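Local atomic coordinates of PKS (Streptomyces sp. CNQ431, PDB entry 5YDA), a protein that acts as the broadly selective acyltransferase domain of the splenocin polyketide synthase SpnD, probably loading acyl building blocks onto an acyl carrier protein. Residues L32-S37 with L81-S86; V112-P117 with V369-G374; R319-P324 with A337-V342. One frame throughout, in Å; residues are numbered along the deposited sequence.

Overall arrangement
Contact 2 lies near the centre of the chain, the two centres about 5 Å apart; contacts 1 and 3 lie well away from it and from each other. In contact 2 strands 112-116 and 369-372 pair, buried, inside the mixed sheet of the acyltransferase. Strand 112-116 also pairs with strand 195-198, which leads into a probable nucleophile elbow at Ser-200. Contact 3 is nested within the loop that contact 2 closes. It is a surface contact just ahead of strand 325-327 of the same sheet, its centre about 19 Å from that of contact 2. Contact 1 belongs to a separate two-stranded sheet near the N-terminus, its centre about 22 Å from that of contact 2 and about 39 Å from that of contact 3.

Contact 1: residues L32-S37 with L81-S86; sequences LVLPVS and LTVSAS
The Pro-35 ring stands on one face of the sheet formed by 32-37 and 81-86, and Pro-35 CA lies 4.0 Å from Thr-82 CG2 across the strands. Leu-70 and Arg-71 of helix 63-72 and the loop residue Leu-427 touch the proline as well. The other flat groups are the peptide units, joined through their N-H and C=O groups. Three antiparallel hydrogen-bonded pairs, Leu-32 with Ala-85, Leu-34 with Val-83 and Val-36 with Leu-81, contribute two bonds each. The straightest runs from Leu-34 N to Val-83 O (2.9 Å); its return bond, Val-83 N to Leu-34 O, is stretched to 3.3 Å. Between them sit the non-hydrogen-bonded pairs, Val-33 with Ser-84 and Pro-35 with Thr-82, where CA-H groups lean on carbonyls, as Thr-82 CA does on Leu-34 O (3.2 Å).

On the face of Leu-34 and Val-83, CG1 of Val-83 is anti to the carbonyl carbon (chi1 -61°), which leaves CG2 between backbone N and carbonyl carbon; CG2 reaches Leu-34 CB at 3.7 Å and also brushes CD1. Leu-81 and Val-36 run side by side there, Leu-81 CD1 lying 4.0 Å from Val-36 CB. Helices 63-72 and 88-97 cover this face around Leu-34, and helix 88-97 reaches Val-83 and Ala-85 as well. On the other face Val-33 CG1 slants across to Thr-82 CB at 3.8 Å, while Trp-419 of helix 407-420 touches both Pro-35 and Thr-82. Ser-84 OG is hydrogen-bonded to Glu-413 of that same helix, tying the polar side chain down. A small antiparallel sheet backed by helices, with the chain's C-terminal helix against its other side, is consistent with the linker domain that joins ketosynthase and acyltransferase in modular polyketide synthases.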
ATOM      1  N   LEU A  32      13.574  -1.738 -18.600  1.00 37.94           N
ATOM      2  CA  LEU A  32      14.677  -2.171 -17.755  1.00 39.14           C
ATOM      3  C   LEU A  32      15.064  -1.044 -16.808  1.00 38.34           C
ATOM      4  O   LEU A  32      14.826   0.137 -17.081  1.00 32.40           O
ATOM      5  CB  LEU A  32      15.899  -2.585 -18.588  1.00 41.60           C
ATOM      6  CG  LEU A  32      15.729  -3.845 -19.436  1.00 50.17           C
ATOM      7  CD1 LEU A  32      16.927  -4.009 -20.361  1.00 51.39           C
ATOM      8  CD2 LEU A  32      15.551  -5.078 -18.532  1.00 53.73           C
ATOM      9  N   VAL A  33      15.683  -1.432 -15.694  1.00 36.12           N
ATOM     10  CA  VAL A  33      16.202  -0.502 -14.701  1.00 35.87           C
ATOM     11  C   VAL A  33      17.709  -0.401 -14.892  1.00 40.03           C
ATOM     12  O   VAL A  33      18.394  -1.426 -14.972  1.00 41.71           O
ATOM     13  CB  VAL A  33      15.858  -0.973 -13.279  1.00 33.24           C
ATOM     14  CG1 VAL A  33      16.349   0.027 -12.243  1.00 32.87           C
ATOM     15  CG2 VAL A  33      14.361  -1.217 -13.153  1.00 34.16           C
ATOM     16  N   LEU A  34      18.224   0.831 -14.969  1.00 37.08           N
ATOM     17  CA  LEU A  34      19.661   1.070 -15.075  1.00 37.10           C
ATOM     18  C   LEU A  34      20.194   1.620 -13.758  1.00 35.43           C
ATOM     19  O   LEU A  34      19.827   2.742 -13.371  1.00 34.23           O
ATOM     20  CB  LEU A  34      19.966   2.046 -16.212  1.00 36.76           C
ATOM     21  CG  LEU A  34      19.398   1.705 -17.591  1.00 41.17           C
ATOM     22  CD1 LEU A  34      19.870   2.707 -18.615  1.00 43.65           C
ATOM     23  CD2 LEU A  34      19.785   0.296 -18.009  1.00 44.18           C
ATOM     24  N   PRO A  35      21.059   0.897 -13.046  1.00 36.84           N
ATOM     25  CA  PRO A  35      21.619   1.416 -11.790  1.00 35.29           C
ATOM     26  C   PRO A  35      22.870   2.250 -12.006  1.00 40.84           C
ATOM     27  O   PRO A  35      23.697   1.972 -12.878  1.00 44.08           O
ATOM     28  CB  PRO A  35      21.969   0.134 -11.026  1.00 40.13           C
ATOM     29  CG  PRO A  35      22.380  -0.826 -12.118  1.00 40.58           C
ATOM     30  CD  PRO A  35      21.492  -0.488 -13.317  1.00 43.30           C
ATOM     31  N   VAL A  36      23.006   3.288 -11.182  1.00 38.80           N
ATOM     32  CA  VAL A  36      24.162   4.179 -11.182  1.00 37.47           C
ATOM     33  C   VAL A  36      24.556   4.417  -9.734  1.00 44.91           C
ATOM     34  O   VAL A  36      23.707   4.780  -8.911  1.00 45.26           O
ATOM     35  CB  VAL A  36      23.864   5.529 -11.865  1.00 42.96           C
ATOM     36  CG1 VAL A  36      25.133   6.358 -11.983  1.00 44.64           C
ATOM     37  CG2 VAL A  36      23.206   5.332 -13.224  1.00 43.03           C
ATOM     38  N   SER A  37      25.835   4.226  -9.417  1.00 44.06           N
ATOM     39  CA  SER A  37      26.323   4.479  -8.070  1.00 48.42           C
ATOM     40  C   SER A  37      27.680   5.163  -8.113  1.00 53.08           C
ATOM     41  O   SER A  37      28.548   4.796  -8.908  1.00 52.14           O
ATOM     42  CB  SER A  37      26.427   3.186  -7.253  1.00 49.38           C
ATOM     43  OG  SER A  37      27.325   2.273  -7.844  1.00 46.90           O
ATOM     44  N   LEU A  81      21.351   6.112  -7.871  1.00 41.73           N
ATOM     45  CA  LEU A  81      20.087   6.442  -8.522  1.00 38.21           C
ATOM     46  C   LEU A  81      19.843   5.444  -9.650  1.00 38.06           C
ATOM     47  O   LEU A  81      20.731   4.686 -10.041  1.00 37.34           O
ATOM     48  CB  LEU A  81      20.054   7.890  -9.040  1.00 35.34           C
ATOM     49  CG  LEU A  81      21.024   8.438 -10.093  1.00 39.71           C
ATOM     50  CD1 LEU A  81      20.730   7.937 -11.502  1.00 34.56           C
ATOM     51  CD2 LEU A  81      20.978   9.962 -10.058  1.00 41.36           C
ATOM     52  N   THR A  82      18.620   5.445 -10.168  1.00 33.22           N
ATOM     53  CA  THR A  82      18.270   4.584 -11.282  1.00 32.44           C
ATOM     54  C   THR A  82      17.417   5.371 -12.255  1.00 31.50           C
ATOM     55  O   THR A  82      16.813   6.383 -11.898  1.00 32.25           O
ATOM     56  CB  THR A  82      17.484   3.328 -10.868  1.00 32.68           C
ATOM     57  OG1 THR A  82      16.217   3.717 -10.314  1.00 30.83           O
ATOM     58  CG2 THR A  82      18.264   2.472  -9.875  1.00 28.21           C
ATOM     59  N   VAL A  83      17.382   4.886 -13.496  1.00 32.57           N
ATOM     60  CA  VAL A  83      16.380   5.274 -14.476  1.00 31.38           C
ATOM     61  C   VAL A  83      15.700   4.004 -14.964  1.00 31.51           C
ATOM     62  O   VAL A  83      16.252   2.908 -14.854  1.00 33.15           O
ATOM     63  CB  VAL A  83      16.985   6.068 -15.657  1.00 35.60           C
ATOM     64  CG1 VAL A  83      17.626   7.351 -15.153  1.00 35.66           C
ATOM     65  CG2 VAL A  83      18.005   5.216 -16.412  1.00 33.55           C
ATOM     66  N   SER A  84      14.480   4.157 -15.463  1.00 27.53           N
ATOM     67  CA  SER A  84      13.753   3.104 -16.151  1.00 32.08           C
ATOM     68  C   SER A  84      13.612   3.495 -17.614  1.00 38.99           C
ATOM     69  O   SER A  84      13.325   4.656 -17.920  1.00 35.34           O
ATOM     70  CB  SER A  84      12.356   2.904 -15.552  1.00 29.51           C
ATOM     71  OG  SER A  84      12.431   2.571 -14.183  1.00 41.43           O
ATOM     72  N   ALA A  85      13.791   2.527 -18.514  1.00 33.98           N
ATOM     73  CA  ALA A  85      13.729   2.833 -19.934  1.00 33.63           C
ATOM     74  C   ALA A  85      13.383   1.574 -20.714  1.00 38.21           C
ATOM     75  O   ALA A  85      13.787   0.470 -20.339  1.00 41.74           O
ATOM     76  CB  ALA A  85      15.056   3.412 -20.436  1.00 33.94           C
ATOM     77  N   SER A  86      12.621   1.751 -21.790  1.00 40.31           N
ATOM     78  CA  SER A  86      12.335   0.696 -22.748  1.00 45.33           C
ATOM     79  C   SER A  86      13.094   0.892 -24.055  1.00 48.17           C
ATOM     80  O   SER A  86      12.860   0.146 -25.010  1.00 52.90           O
ATOM     81  CB  SER A  86      10.829   0.626 -23.020  1.00 44.95           C
ATOM     82  OG  SER A  86      10.107   0.337 -21.832  1.00 50.35           O
TER

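Contact 2: residues V112-P117 with V369-G374; sequences VAFLLP and VLVEIG
Parallel strand pairing in the core of the acyltransferase sheet joins 112-117 to 369-374, with strand 195-198 bonded to the other edge of strand 112-116. Four backbone hydrogen bonds zigzag across: Val-369 O accepts from Ala-113 N, Ala-113 O from Val-371 N, Val-371 O from Leu-115 N at 2.7 Å, and Leu-115 O from Ile-373 N in a nearly straight bond (171°).

On the side of the sheet that carries Phe-114, Ile-373 lies over one face of the ring: its CD1 stands 4.0 Å from the Phe-114 ring centroid in a CH-pi contact, while its CG1 presses on Phe-114 CG at 3.6 Å. The isoleucine gets there because CG1 is anti to its carbonyl carbon (chi1 -57°). Val-371 lies beside Phe-114, pointing the same way. Leu-116 starts away from the partner strand, yet its CD1 comes back alongside Ile-373 CB at 3.5 Å; helix 169-188 touches both residues. The Leu-115 and Leu-370 face rests on helices 355-366 and 378-387. Buried Glu-372 reaches helix 378-387, where Thr-380 OG1 and Leu-379 N bind its two carboxylate oxygens. Beyond the strands, Pro-117 CD closes on Ile-373 O at 3.1 Å.

A parallel core strand flanked by helices and lying next to the strand of a probable nucleophile elbow is typical of the alpha/beta hydrolase-like large subdomain of acyltransferases.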
ATOM      1  N   VAL A 112      12.676  -3.011   5.619  1.00 28.56           N
ATOM      2  CA  VAL A 112      11.601  -2.686   4.688  1.00 27.21           C
ATOM      3  C   VAL A 112      10.260  -2.950   5.367  1.00 26.47           C
ATOM      4  O   VAL A 112      10.061  -4.016   5.962  1.00 24.50           O
ATOM      5  CB  VAL A 112      11.720  -3.509   3.388  1.00 28.19           C
ATOM      6  CG1 VAL A 112      10.521  -3.258   2.447  1.00 23.56           C
ATOM      7  CG2 VAL A 112      13.047  -3.214   2.697  1.00 27.22           C
ATOM      8  N   ALA A 113       9.327  -2.003   5.246  1.00 24.16           N
ATOM      9  CA  ALA A 113       7.967  -2.191   5.737  1.00 25.42           C
ATOM     10  C   ALA A 113       6.968  -2.007   4.599  1.00 22.88           C
ATOM     11  O   ALA A 113       7.139  -1.129   3.749  1.00 23.30           O
ATOM     12  CB  ALA A 113       7.653  -1.214   6.880  1.00 20.95           C
ATOM     13  N   PHE A 114       5.930  -2.841   4.576  1.00 20.53           N
ATOM     14  CA  PHE A 114       4.825  -2.691   3.638  1.00 18.82           C
ATOM     15  C   PHE A 114       3.678  -1.977   4.340  1.00 22.84           C
ATOM     16  O   PHE A 114       3.300  -2.359   5.460  1.00 22.59           O
ATOM     17  CB  PHE A 114       4.331  -4.046   3.113  1.00 20.44           C
ATOM     18  CG  PHE A 114       5.224  -4.683   2.088  1.00 21.19           C
ATOM     19  CD1 PHE A 114       6.376  -4.052   1.644  1.00 21.49           C
ATOM     20  CD2 PHE A 114       4.905  -5.936   1.567  1.00 21.49           C
ATOM     21  CE1 PHE A 114       7.196  -4.661   0.695  1.00 22.58           C
ATOM     22  CE2 PHE A 114       5.712  -6.535   0.628  1.00 19.66           C
ATOM     23  CZ  PHE A 114       6.859  -5.896   0.190  1.00 21.94           C
ATOM     24  N   LEU A 115       3.113  -0.963   3.679  1.00 18.56           N
ATOM     25  CA  LEU A 115       1.945  -0.235   4.176  1.00 19.58           C
ATOM     26  C   LEU A 115       0.749  -0.563   3.281  1.00 21.27           C
ATOM     27  O   LEU A 115       0.795  -0.325   2.067  1.00 19.35           O
ATOM     28  CB  LEU A 115       2.204   1.275   4.201  1.00 16.16           C
ATOM     29  CG  LEU A 115       3.025   1.888   5.366  1.00 27.53           C
ATOM     30  CD1 LEU A 115       4.315   1.121   5.667  1.00 21.50           C
ATOM     31  CD2 LEU A 115       3.357   3.364   5.100  1.00 23.52           C
ATOM     32  N   LEU A 116      -0.327  -1.075   3.884  1.00 18.85           N
ATOM     33  CA  LEU A 116      -1.466  -1.623   3.148  1.00 19.46           C
ATOM     34  C   LEU A 116      -2.704  -0.754   3.337  1.00 22.64           C
ATOM     35  O   LEU A 116      -3.279  -0.750   4.436  1.00 22.43           O
ATOM     36  CB  LEU A 116      -1.761  -3.049   3.614  1.00 19.98           C
ATOM     37  CG  LEU A 116      -0.843  -4.250   3.335  1.00 23.38           C
ATOM     38  CD1 LEU A 116      -0.426  -4.381   1.849  1.00 17.37           C
ATOM     39  CD2 LEU A 116       0.334  -4.298   4.264  1.00 21.58           C
ATOM     40  N   PRO A 117      -3.166  -0.027   2.318  1.00 20.56           N
ATOM     41  CA  PRO A 117      -4.281   0.910   2.522  1.00 21.15           C
ATOM     42  C   PRO A 117      -5.609   0.209   2.751  1.00 21.88           C
ATOM     43  O   PRO A 117      -5.791  -0.979   2.473  1.00 20.90           O
ATOM     44  CB  PRO A 117      -4.310   1.741   1.229  1.00 21.79           C
ATOM     45  CG  PRO A 117      -3.328   1.124   0.310  1.00 24.89           C
ATOM     46  CD  PRO A 117      -2.392   0.276   1.106  1.00 19.14           C
ATOM     47  N   VAL A 369      12.523   1.617   5.360  1.00 23.94           N
ATOM     48  CA  VAL A 369      11.904   2.134   4.148  1.00 23.41           C
ATOM     49  C   VAL A 369      10.414   1.807   4.186  1.00 25.76           C
ATOM     50  O   VAL A 369      10.013   0.672   4.478  1.00 26.90           O
ATOM     51  CB  VAL A 369      12.589   1.536   2.906  1.00 27.57           C
ATOM     52  CG1 VAL A 369      11.959   2.082   1.621  1.00 22.58           C
ATOM     53  CG2 VAL A 369      14.108   1.800   2.916  1.00 20.42           C
ATOM     54  N   LEU A 370       9.582   2.802   3.910  1.00 23.97           N
ATOM     55  CA  LEU A 370       8.132   2.633   3.943  1.00 25.16           C
ATOM     56  C   LEU A 370       7.611   2.447   2.517  1.00 23.26           C
ATOM     57  O   LEU A 370       7.713   3.361   1.685  1.00 25.14           O
ATOM     58  CB  LEU A 370       7.466   3.831   4.616  1.00 24.52           C
ATOM     59  CG  LEU A 370       7.970   4.163   6.012  1.00 24.84           C
ATOM     60  CD1 LEU A 370       7.145   5.289   6.607  1.00 27.15           C
ATOM     61  CD2 LEU A 370       7.910   2.932   6.895  1.00 26.51           C
ATOM     62  N   VAL A 371       7.056   1.273   2.237  1.00 19.00           N
ATOM     63  CA  VAL A 371       6.640   0.893   0.895  1.00 18.43           C
ATOM     64  C   VAL A 371       5.133   0.723   0.934  1.00 21.06           C
ATOM     65  O   VAL A 371       4.618  -0.210   1.571  1.00 18.21           O
ATOM     66  CB  VAL A 371       7.328  -0.392   0.409  1.00 21.64           C
ATOM     67  CG1 VAL A 371       6.939  -0.698  -1.031  1.00 17.32           C
ATOM     68  CG2 VAL A 371       8.836  -0.276   0.544  1.00 20.00           C
ATOM     69  N   GLU A 372       4.426   1.644   0.291  1.00 18.97           N
ATOM     70  CA  GLU A 372       2.977   1.552   0.208  1.00 23.73           C
ATOM     71  C   GLU A 372       2.615   0.539  -0.874  1.00 23.48           C
ATOM     72  O   GLU A 372       3.138   0.604  -1.992  1.00 23.79           O
ATOM     73  CB  GLU A 372       2.368   2.922  -0.101  1.00 20.28           C
ATOM     74  CG  GLU A 372       0.863   2.930  -0.093  1.00 22.33           C
ATOM     75  CD  GLU A 372       0.256   4.272   0.322  1.00 25.35           C
ATOM     76  OE1 GLU A 372       0.992   5.289   0.430  1.00 23.28           O
ATOM     77  OE2 GLU A 372      -0.978   4.303   0.513  1.00 24.75           O
ATOM     78  N   ILE A 373       1.733  -0.398  -0.533  1.00 22.07           N
ATOM     79  CA  ILE A 373       1.345  -1.515  -1.390  1.00 19.78           C
ATOM     80  C   ILE A 373      -0.111  -1.303  -1.765  1.00 19.24           C
ATOM     81  O   ILE A 373      -1.013  -1.593  -0.972  1.00 23.66           O
ATOM     82  CB  ILE A 373       1.521  -2.865  -0.684  1.00 21.17           C
ATOM     83  CG1 ILE A 373       2.962  -3.039  -0.217  1.00 19.50           C
ATOM     84  CG2 ILE A 373       1.033  -4.039  -1.567  1.00 14.95           C
ATOM     85  CD1 ILE A 373       3.936  -2.935  -1.327  1.00 22.49           C
ATOM     86  N   GLY A 374      -0.359  -0.867  -2.982  1.00 19.89           N
ATOM     87  CA  GLY A 374      -1.709  -0.591  -3.417  1.00 19.85           C
ATOM     88  C   GLY A 374      -1.751   0.746  -4.118  1.00 20.87           C
ATOM     89  O   GLY A 374      -0.751   1.476  -4.157  1.00 21.87           O
TER

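Contact 3: residues R319-P324 with A337-V342; sequences RPPRIP and AQATDV
Thr-340 meets Arg-319 and Pro-320 with its methyl branch. From CB, which is directed toward the loop 319-324, the side chain forks. CG2, anti to the carbonyl carbon of its own residue, stands almost straight above the peptide between Arg-319 and Pro-320, 3.4 Å from Arg-319 C and 3.6 Å from Pro-320 N. The same methyl slants across Pro-320 CD at 4.0 Å. OG1, the other branch, lies between the backbone N and carbonyl carbon (chi1 56°), which directs it back into its own helix to hydrogen-bond Asp-336 O. The threonine therefore divides its work: the hydroxyl is tied to the preceding turn, and the methyl is left to lie on the flat peptide.

Ala-339, one residue earlier, adds the second touch. Its CB packs against Pro-321 CD at 3.7 Å and reaches Arg-319 O more loosely, at 4.2 Å. Both Pro-321 and Ala-339 also rest on Val-212. No hydrogen bond crosses between the segments, and the contact is small, 143 Å² of buried surface in all. It joins the end of the short helix 336-339 to the loop that runs into strand 325-327, which lies next to strand 195-198 in the mixed sheet of the acyltransferase fold; the chain between the two segments includes the antiparallel pair 325-327 and 332-333.

Thr-340 is the first residue past helix 336-339, and Asp-341 N bonds back to Gln-338 O at 3.0 Å. Asp-341 then serves as N-cap of the next helix, 342-350, its carboxylate making weak hydrogen bonds to the backbone N of Gly-343 and His-344. The side chain of Arg-319 sets off away from segment 337-342, and its NH1 forms a salt bridge with Glu-214.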
ATOM      1  N   ARG A 319      -2.612 -18.236  12.959  1.00 31.95           N
ATOM      2  CA  ARG A 319      -1.272 -18.619  13.373  1.00 33.35           C
ATOM      3  C   ARG A 319      -0.521 -17.378  13.833  1.00 35.63           C
ATOM      4  O   ARG A 319      -0.872 -16.257  13.455  1.00 33.20           O
ATOM      5  CB  ARG A 319      -0.498 -19.299  12.230  1.00 29.90           C
ATOM      6  CG  ARG A 319      -1.008 -20.685  11.827  1.00 37.51           C
ATOM      7  CD  ARG A 319      -0.218 -21.209  10.622  1.00 42.83           C
ATOM      8  NE  ARG A 319      -0.559 -22.580  10.237  1.00 45.95           N
ATOM      9  CZ  ARG A 319      -1.521 -22.908   9.374  1.00 48.78           C
ATOM     10  NH1 ARG A 319      -2.270 -21.964   8.807  1.00 42.74           N
ATOM     11  NH2 ARG A 319      -1.741 -24.185   9.081  1.00 40.51           N
ATOM     12  N   PRO A 320       0.504 -17.549  14.672  1.00 36.02           N
ATOM     13  CA  PRO A 320       1.312 -16.387  15.053  1.00 29.52           C
ATOM     14  C   PRO A 320       1.994 -15.804  13.846  1.00 30.37           C
ATOM     15  O   PRO A 320       2.323 -16.524  12.880  1.00 31.76           O
ATOM     16  CB  PRO A 320       2.332 -16.984  16.045  1.00 32.00           C
ATOM     17  CG  PRO A 320       1.825 -18.336  16.403  1.00 33.54           C
ATOM     18  CD  PRO A 320       0.946 -18.803  15.304  1.00 27.49           C
ATOM     19  N   PRO A 321       2.243 -14.489  13.834  1.00 30.63           N
ATOM     20  CA  PRO A 321       2.850 -13.881  12.649  1.00 31.59           C
ATOM     21  C   PRO A 321       4.272 -14.369  12.447  1.00 32.24           C
ATOM     22  O   PRO A 321       5.067 -14.446  13.386  1.00 31.95           O
ATOM     23  CB  PRO A 321       2.816 -12.382  12.958  1.00 28.95           C
ATOM     24  CG  PRO A 321       2.798 -12.328  14.456  1.00 32.44           C
ATOM     25  CD  PRO A 321       1.926 -13.479  14.860  1.00 26.76           C
ATOM     26  N   ARG A 322       4.592 -14.681  11.202  1.00 31.50           N
ATOM     27  CA  ARG A 322       5.958 -14.982  10.822  1.00 31.66           C
ATOM     28  C   ARG A 322       6.693 -13.774  10.263  1.00 35.59           C
ATOM     29  O   ARG A 322       7.918 -13.825  10.124  1.00 35.35           O
ATOM     30  CB  ARG A 322       5.950 -16.151   9.835  1.00 34.95           C
ATOM     31  CG  ARG A 322       5.592 -17.424  10.614  1.00 42.16           C
ATOM     32  CD  ARG A 322       5.388 -18.633   9.774  1.00 46.46           C
ATOM     33  NE  ARG A 322       6.596 -18.966   9.050  1.00 54.25           N
ATOM     34  CZ  ARG A 322       6.624 -19.866   8.082  1.00 57.24           C
ATOM     35  NH1 ARG A 322       5.502 -20.505   7.770  1.00 48.63           N
ATOM     36  NH2 ARG A 322       7.762 -20.124   7.446  1.00 56.19           N
ATOM     37  N   ILE A 323       5.978 -12.702   9.945  1.00 32.03           N
ATOM     38  CA  ILE A 323       6.550 -11.370   9.774  1.00 28.80           C
ATOM     39  C   ILE A 323       5.876 -10.472  10.789  1.00 28.38           C
ATOM     40  O   ILE A 323       4.648 -10.511  10.922  1.00 28.89           O
ATOM     41  CB  ILE A 323       6.353 -10.819   8.347  1.00 31.94           C
ATOM     42  CG1 ILE A 323       6.918 -11.780   7.304  1.00 31.60           C
ATOM     43  CG2 ILE A 323       7.018  -9.455   8.190  1.00 27.50           C
ATOM     44  CD1 ILE A 323       6.484 -11.423   5.905  1.00 32.74           C
ATOM     45  N   PRO A 324       6.613  -9.680  11.562  1.00 28.27           N
ATOM     46  CA  PRO A 324       5.964  -8.826  12.567  1.00 29.45           C
ATOM     47  C   PRO A 324       5.050  -7.794  11.915  1.00 30.56           C
ATOM     48  O   PRO A 324       5.328  -7.280  10.829  1.00 24.15           O
ATOM     49  CB  PRO A 324       7.143  -8.150  13.279  1.00 28.38           C
ATOM     50  CG  PRO A 324       8.348  -8.965  12.914  1.00 34.51           C
ATOM     51  CD  PRO A 324       8.082  -9.547  11.565  1.00 28.03           C
ATOM     52  N   ALA A 337      -0.612 -13.812  20.950  1.00 31.31           N
ATOM     53  CA  ALA A 337      -1.932 -14.035  21.544  1.00 33.63           C
ATOM     54  C   ALA A 337      -3.009 -13.235  20.823  1.00 34.17           C
ATOM     55  O   ALA A 337      -4.129 -13.725  20.616  1.00 32.80           O
ATOM     56  CB  ALA A 337      -1.915 -13.672  23.030  1.00 27.78           C
ATOM     57  N   GLN A 338      -2.695 -11.988  20.457  1.00 30.64           N
ATOM     58  CA  GLN A 338      -3.661 -11.157  19.741  1.00 33.74           C
ATOM     59  C   GLN A 338      -3.910 -11.699  18.341  1.00 28.23           C
ATOM     60  O   GLN A 338      -5.064 -11.864  17.923  1.00 26.48           O
ATOM     61  CB  GLN A 338      -3.161  -9.709  19.670  1.00 32.78           C
ATOM     62  CG  GLN A 338      -3.307  -8.914  20.961  1.00 27.28           C
ATOM     63  CD  GLN A 338      -2.392  -7.699  20.992  1.00 32.90           C
ATOM     64  OE1 GLN A 338      -1.537  -7.517  20.116  1.00 29.90           O
ATOM     65  NE2 GLN A 338      -2.557  -6.867  22.010  1.00 35.15           N
ATOM     66  N   ALA A 339      -2.832 -11.981  17.601  1.00 29.31           N
ATOM     67  CA  ALA A 339      -2.987 -12.409  16.214  1.00 28.65           C
ATOM     68  C   ALA A 339      -3.881 -13.631  16.100  1.00 31.12           C
ATOM     69  O   ALA A 339      -4.598 -13.781  15.107  1.00 32.94           O
ATOM     70  CB  ALA A 339      -1.620 -12.697  15.590  1.00 25.40           C
ATOM     71  N   THR A 340      -3.860 -14.509  17.104  1.00 30.59           N
ATOM     72  CA  THR A 340      -4.561 -15.785  17.043  1.00 33.27           C
ATOM     73  C   THR A 340      -5.870 -15.777  17.808  1.00 31.63           C
ATOM     74  O   THR A 340      -6.467 -16.841  17.996  1.00 33.03           O
ATOM     75  CB  THR A 340      -3.665 -16.907  17.567  1.00 33.13           C
ATOM     76  OG1 THR A 340      -3.234 -16.589  18.902  1.00 31.94           O
ATOM     77  CG2 THR A 340      -2.452 -17.074  16.660  1.00 27.70           C
ATOM     78  N   ASP A 341      -6.336 -14.607  18.240  1.00 30.05           N
ATOM     79  CA  ASP A 341      -7.525 -14.485  19.078  1.00 29.79           C
ATOM     80  C   ASP A 341      -8.665 -13.864  18.281  1.00 29.66           C
ATOM     81  O   ASP A 341      -8.552 -12.720  17.832  1.00 32.69           O
ATOM     82  CB  ASP A 341      -7.222 -13.641  20.317  1.00 28.04           C
ATOM     83  CG  ASP A 341      -8.448 -13.412  21.172  1.00 32.68           C
ATOM     84  OD1 ASP A 341      -8.491 -12.420  21.926  1.00 40.60           O
ATOM     85  OD2 ASP A 341      -9.388 -14.220  21.088  1.00 39.51           O
ATOM     86  N   VAL A 342      -9.772 -14.604  18.146  1.00 29.65           N
ATOM     87  CA  VAL A 342     -10.941 -14.109  17.419  1.00 28.13           C
ATOM     88  C   VAL A 342     -11.457 -12.815  18.036  1.00 33.93           C
ATOM     89  O   VAL A 342     -11.880 -11.892  17.318  1.00 30.10           O
ATOM     90  CB  VAL A 342     -12.051 -15.183  17.367  1.00 31.57           C
ATOM     91  CG1 VAL A 342     -13.409 -14.556  17.045  1.00 22.82           C
ATOM     92  CG2 VAL A 342     -11.738 -16.251  16.326  1.00 28.74           C
TER